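Local coordinates for protein TipC2 (Streptococcus intermedius B196, PDB 6DHX) that acts as an immunity (antitoxin) protein of a type VII secretion system, probably recognising and neutralising a cognate exported antibacterial toxin, at residues K19-F22 / D23-Y26; Y110-Q113 / D114-L117. All coordinates share one frame; numbering follows the deposited sequence.

Interaction 1, the start of helix 21-32, and interaction 2, the tip of the hairpin formed by strands 102-111 and 116-127, have centres about 10 Å apart and touch directly. Their junction is the carboxylate of Asp-23. OD1 of Asp-23 lies 2.6 Å from OH of Tyr-110, a probable hydrogen bond. OD1 also pairs with NH1 of Arg-112 in a salt bridge, and OD2 with NH2 of Arg-115, the latter modelled so close that its exact length is doubtful. Packing runs alongside: CB of Phe-22 approaches CG of Tyr-110 to 3.4 Å, and CD1 of Tyr-26 comes equally close to NE of Arg-112. That NE binds a sulfate ion, which therefore lies beside both interactions.

Interaction 1. Residues K19-F22 / D23-Y26; sequences KNIF and DEIY
The side chains of Asn-20 and Asp-23 cross at about a right angle where helix 21-32 begins, amide and carboxylate planes 29° apart. Traced outward, Asp-23 begins with CB 3.4 Å from O of Asn-20, and its CG lies 3.8 Å from both N of Lys-19 and OD1 of Asn-20. Its OD2 takes the backbone N of Lys-19 at 2.9 Å through its anti lone pair. The same OD2 lies 3.5 Å from ND2 of Asn-20, but the angle is too poor for a bond; ND2 donates instead to Gln-185 O and to the hydroxyl of Tyr-110. OD2 also pairs with Arg-115 in a salt bridge, and OD1 of Asp-23 meets Arg-112 and the Tyr-110 hydroxyl, so this buried carboxylate is gripped at both oxygens; the arginines would probably favour its charged form.

With CG of Asn-20 set between its backbone N and carbonyl carbon (chi1 58°), OD1 of Asn-20 swings over the helix start. It accepts from N of Asp-23 at 2.8 Å, nearly straight at 167°. A weaker bond reaches it from N of Phe-22. N of Glu-24 then bonds O of Asn-20 at 3.1 Å. CG1 of Ile-21 meets CD1 of Ile-25 at 4.4 Å, both side chains packing on Leu-167 and Trp-170 of helix 151-173. Asn-20 thus forms an N-cap, its side-chain oxygen serving amides of the helix's opening turn.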
loop_
_atom_site.group_PDB
_atom_site.type_symbol
_atom_site.label_atom_id
_atom_site.label_comp_id
_atom_site.label_asym_id
_atom_site.label_seq_id
_atom_site.Cartn_x
_atom_site.Cartn_y
_atom_site.Cartn_z
ATOM N N LYS A 19 -8.706 -15.714 2.708
ATOM C CA LYS A 19 -9.187 -15.647 4.093
ATOM C C LYS A 19 -9.441 -14.208 4.542
ATOM O O LYS A 19 -10.068 -13.991 5.607
ATOM C CB LYS A 19 -8.186 -16.337 5.054
ATOM C CG LYS A 19 -8.112 -17.877 4.930
ATOM C CD LYS A 19 -7.543 -18.519 6.205
ATOM C CE LYS A 19 -7.284 -20.023 6.057
ATOM N NZ LYS A 19 -7.072 -20.696 7.425
ATOM N N ASN A 20 -9.019 -13.243 3.748
ATOM C CA ASN A 20 -9.207 -11.829 4.024
ATOM C C ASN A 20 -9.089 -11.052 2.713
ATOM O O ASN A 20 -8.736 -11.599 1.657
ATOM C CB ASN A 20 -8.160 -11.336 5.047
ATOM C CG ASN A 20 -6.765 -11.582 4.555
ATOM O OD1 ASN A 20 -6.371 -11.007 3.541
ATOM N ND2 ASN A 20 -6.020 -12.468 5.244
ATOM N N ILE A 21 -9.333 -9.738 2.802
ATOM C CA ILE A 21 -9.407 -8.925 1.601
ATOM C C ILE A 21 -8.057 -8.811 0.920
ATOM O O ILE A 21 -7.999 -8.650 -0.311
ATOM C CB ILE A 21 -9.985 -7.526 1.932
ATOM C CG1 ILE A 21 -10.325 -6.784 0.649
ATOM C CG2 ILE A 21 -8.987 -6.712 2.843
ATOM C CD1 ILE A 21 -11.287 -5.581 0.891
ATOM N N PHE A 22 -6.956 -8.911 1.669
ATOM C CA PHE A 22 -5.634 -8.814 1.057
ATOM C C PHE A 22 -5.305 -10.089 0.285
ATOM O O PHE A 22 -4.720 -10.015 -0.796
ATOM C CB PHE A 22 -4.561 -8.528 2.132
ATOM C CG PHE A 22 -4.917 -7.292 2.944
ATOM C CD1 PHE A 22 -4.822 -6.024 2.349
ATOM C CD2 PHE A 22 -5.472 -7.413 4.193
ATOM C CE1 PHE A 22 -5.254 -4.875 3.029
ATOM C CE2 PHE A 22 -5.917 -6.255 4.898
ATOM C CZ PHE A 22 -5.796 -4.994 4.299
ATOM N N ASP A 23 -5.656 -11.258 0.833
ATOM C CA ASP A 23 -5.564 -12.496 0.041
ATOM C C ASP A 23 -6.358 -12.360 -1.254
ATOM O O ASP A 23 -5.967 -12.882 -2.300
ATOM C CB ASP A 23 -6.156 -13.702 0.782
ATOM C CG ASP A 23 -5.290 -14.234 1.906
ATOM O OD1 ASP A 23 -4.053 -14.050 1.943
ATOM O OD2 ASP A 23 -5.887 -14.919 2.789
ATOM N N GLU A 24 -7.546 -11.776 -1.172
ATOM C CA GLU A 24 -8.387 -11.688 -2.353
ATOM C C GLU A 24 -7.708 -10.848 -3.437
ATOM O O GLU A 24 -7.622 -11.251 -4.609
ATOM C CB GLU A 24 -9.734 -11.111 -1.898
ATOM C CG GLU A 24 -10.829 -11.143 -2.855
ATOM C CD GLU A 24 -12.070 -10.512 -2.219
ATOM O OE1 GLU A 24 -12.101 -9.263 -2.190
ATOM O OE2 GLU A 24 -12.953 -11.273 -1.747
ATOM N N ILE A 25 -7.177 -9.691 -3.054
ATOM C CA ILE A 25 -6.430 -8.851 -3.993
ATOM C C ILE A 25 -5.201 -9.586 -4.535
ATOM O O ILE A 25 -4.941 -9.562 -5.750
ATOM C CB ILE A 25 -6.012 -7.523 -3.334
ATOM C CG1 ILE A 25 -7.252 -6.686 -2.951
ATOM C CG2 ILE A 25 -5.104 -6.721 -4.301
ATOM C CD1 ILE A 25 -6.923 -5.504 -1.906
ATOM N N TYR A 26 -4.433 -10.221 -3.647
ATOM C CA TYR A 26 -3.220 -10.922 -4.070
ATOM C C TYR A 26 -3.574 -12.030 -5.066
ATOM O O TYR A 26 -2.971 -12.138 -6.148
ATOM C CB TYR A 26 -2.506 -11.501 -2.833
ATOM C CG TYR A 26 -1.246 -12.266 -3.158
ATOM C CD1 TYR A 26 -1.311 -13.604 -3.578
ATOM C CD2 TYR A 26 0.028 -11.661 -3.026
ATOM C CE1 TYR A 26 -0.141 -14.294 -3.890
ATOM C CE2 TYR A 26 1.198 -12.360 -3.345
ATOM C CZ TYR A 26 1.098 -13.663 -3.762
ATOM O OH TYR A 26 2.201 -14.399 -4.063
#

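Interaction 2. Residues Y110-Q113 / D114-L117; sequences YTRQ and DRTL. With SO4 (sulfate ion), chain D.
Thr-111 and Asp-114 meet because both first torsions place the polar branch between the backbone N and the carbonyl carbon: OG1 of Thr-111 at chi1 36° and CG of Asp-114 at 59°. OG1 of Thr-111 donates to OD1 of Asp-114 at 2.6 Å, entering on the syn lone pair, and one water donates both to that hydroxyl and to OD2 of Asp-114.

The hairpin's last hydrogen-bonded pair is Thr-111 with Thr-116. N of Thr-111 gives a 2.8 Å bond to O of Thr-116, and the return bond, from N of Thr-116 to O of Thr-111, is longer at 3.3 Å. Arg-115 and Thr-116 both face Thr-111, a G1 beta bulge, with Arg-115 at positive phi.

Tyr-110 and Arg-115 run side by side, ring and guanidinium planes 37° apart, and OH of Tyr-110 comes within 3.4 Å of CG of Arg-115; the hydroxyl and the guanidinium both turn to Asp-23 of helix 21-32. Arg-112, bent at chi2 and chi3, presents two N-H groups to the sulfate, probably from the crystallisation liquor, which Asn-88 also holds: NE to O1 at 2.9 Å and NH2 to O4 at 2.8 Å, the latter almost straight.

Strand 89-99 pairs with strand 102-111 through Ile-90 and Tyr-110, strand 187-190 shares backbone hydrogen bonds with Leu-117 through Thr-187 and Lys-189, and helix 21-32 brings Phe-22 against the face bearing Tyr-110 and Leu-117.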
loop_
_atom_site.group_PDB
_atom_site.type_symbol
_atom_site.label_atom_id
_atom_site.label_comp_id
_atom_site.label_asym_id
_atom_site.label_seq_id
_atom_site.Cartn_x
_atom_site.Cartn_y
_atom_site.Cartn_z
ATOM N N TYR A 110 1.180 -6.607 3.461
ATOM C CA TYR A 110 0.493 -7.831 3.832
ATOM C C TYR A 110 1.339 -9.019 3.385
ATOM O O TYR A 110 1.536 -9.224 2.178
ATOM C CB TYR A 110 -0.888 -7.884 3.195
ATOM C CG TYR A 110 -1.531 -9.230 3.413
ATOM C CD1 TYR A 110 -2.116 -9.528 4.652
ATOM C CD2 TYR A 110 -1.540 -10.192 2.403
ATOM C CE1 TYR A 110 -2.710 -10.744 4.862
ATOM C CE2 TYR A 110 -2.146 -11.434 2.594
ATOM C CZ TYR A 110 -2.734 -11.693 3.838
ATOM O OH TYR A 110 -3.356 -12.896 4.125
ATOM N N THR A 111 1.834 -9.807 4.361
ATOM C CA THR A 111 2.710 -10.932 4.087
ATOM C C THR A 111 1.845 -12.189 4.025
ATOM O O THR A 111 1.056 -12.452 4.937
ATOM C CB THR A 111 3.827 -11.059 5.133
ATOM O OG1 THR A 111 3.361 -10.704 6.467
ATOM C CG2 THR A 111 4.954 -10.064 4.751
ATOM N N ARG A 112 1.943 -12.901 2.906
ATOM C CA ARG A 112 1.077 -14.053 2.646
ATOM C C ARG A 112 1.319 -15.184 3.625
ATOM O O ARG A 112 0.371 -15.869 4.034
ATOM C CB ARG A 112 1.325 -14.572 1.216
ATOM C CG ARG A 112 0.665 -13.632 0.179
ATOM C CD ARG A 112 -0.797 -14.040 -0.036
ATOM N NE ARG A 112 -0.926 -15.326 -0.730
ATOM C CZ ARG A 112 -2.093 -15.905 -0.997
ATOM N NH1 ARG A 112 -3.226 -15.323 -0.567
ATOM N NH2 ARG A 112 -2.108 -17.072 -1.721
ATOM N N GLN A 113 2.574 -15.441 3.967
ATOM C CA GLN A 113 2.875 -16.678 4.683
ATOM C C GLN A 113 2.403 -16.675 6.138
ATOM O O GLN A 113 2.254 -17.764 6.703
ATOM C CB GLN A 113 4.367 -17.032 4.631
ATOM C CG GLN A 113 4.871 -17.280 3.154
ATOM C CD GLN A 113 3.940 -18.206 2.370
ATOM O OE1 GLN A 113 3.657 -19.304 2.801
ATOM N NE2 GLN A 113 3.417 -17.727 1.262
ATOM N N ASP A 114 2.132 -15.511 6.734
ATOM C CA ASP A 114 1.660 -15.443 8.110
ATOM C C ASP A 114 0.377 -14.626 8.188
ATOM O O ASP A 114 -0.050 -14.243 9.302
ATOM C CB ASP A 114 2.753 -14.879 9.030
ATOM C CG ASP A 114 3.205 -13.483 8.609
ATOM O OD1 ASP A 114 2.624 -12.914 7.658
ATOM O OD2 ASP A 114 4.146 -12.961 9.251
ATOM N N ARG A 115 -0.257 -14.368 7.029
ATOM C CA ARG A 115 -1.505 -13.610 6.927
ATOM C C ARG A 115 -1.488 -12.388 7.836
ATOM O O ARG A 115 -2.359 -12.198 8.685
ATOM C CB ARG A 115 -2.712 -14.520 7.240
ATOM C CG ARG A 115 -2.898 -15.601 6.123
ATOM C CD ARG A 115 -4.247 -16.372 6.214
ATOM N NE ARG A 115 -4.215 -17.702 5.490
ATOM C CZ ARG A 115 -4.347 -17.874 4.164
ATOM N NH1 ARG A 115 -4.316 -19.098 3.652
ATOM N NH2 ARG A 115 -4.502 -16.843 3.326
ATOM N N THR A 116 -0.445 -11.573 7.698
ATOM C CA THR A 116 -0.256 -10.451 8.617
ATOM C C THR A 116 -0.158 -9.166 7.815
ATOM O O THR A 116 0.569 -9.115 6.814
ATOM C CB THR A 116 1.021 -10.660 9.460
ATOM O OG1 THR A 116 0.852 -11.802 10.328
ATOM C CG2 THR A 116 1.288 -9.413 10.354
ATOM N N LEU A 117 -0.929 -8.136 8.221
ATOM C CA LEU A 117 -0.810 -6.790 7.678
ATOM C C LEU A 117 0.003 -5.957 8.675
ATOM O O LEU A 117 -0.429 -5.774 9.815
ATOM C CB LEU A 117 -2.187 -6.178 7.510
ATOM C CG LEU A 117 -2.172 -4.734 7.033
ATOM C CD1 LEU A 117 -1.764 -4.669 5.521
ATOM C CD2 LEU A 117 -3.545 -4.134 7.210
HETATM S S SO4 D . 1.214 -18.415 -1.686
HETATM O O1 SO4 D . 1.319 -17.138 -1.004
HETATM O O2 SO4 D . 0.763 -19.446 -0.784
HETATM O O3 SO4 D . 2.518 -18.724 -2.250
HETATM O O4 SO4 D . 0.205 -18.313 -2.676
HETATM O O HOH W 1 5.309 -10.538 8.925
#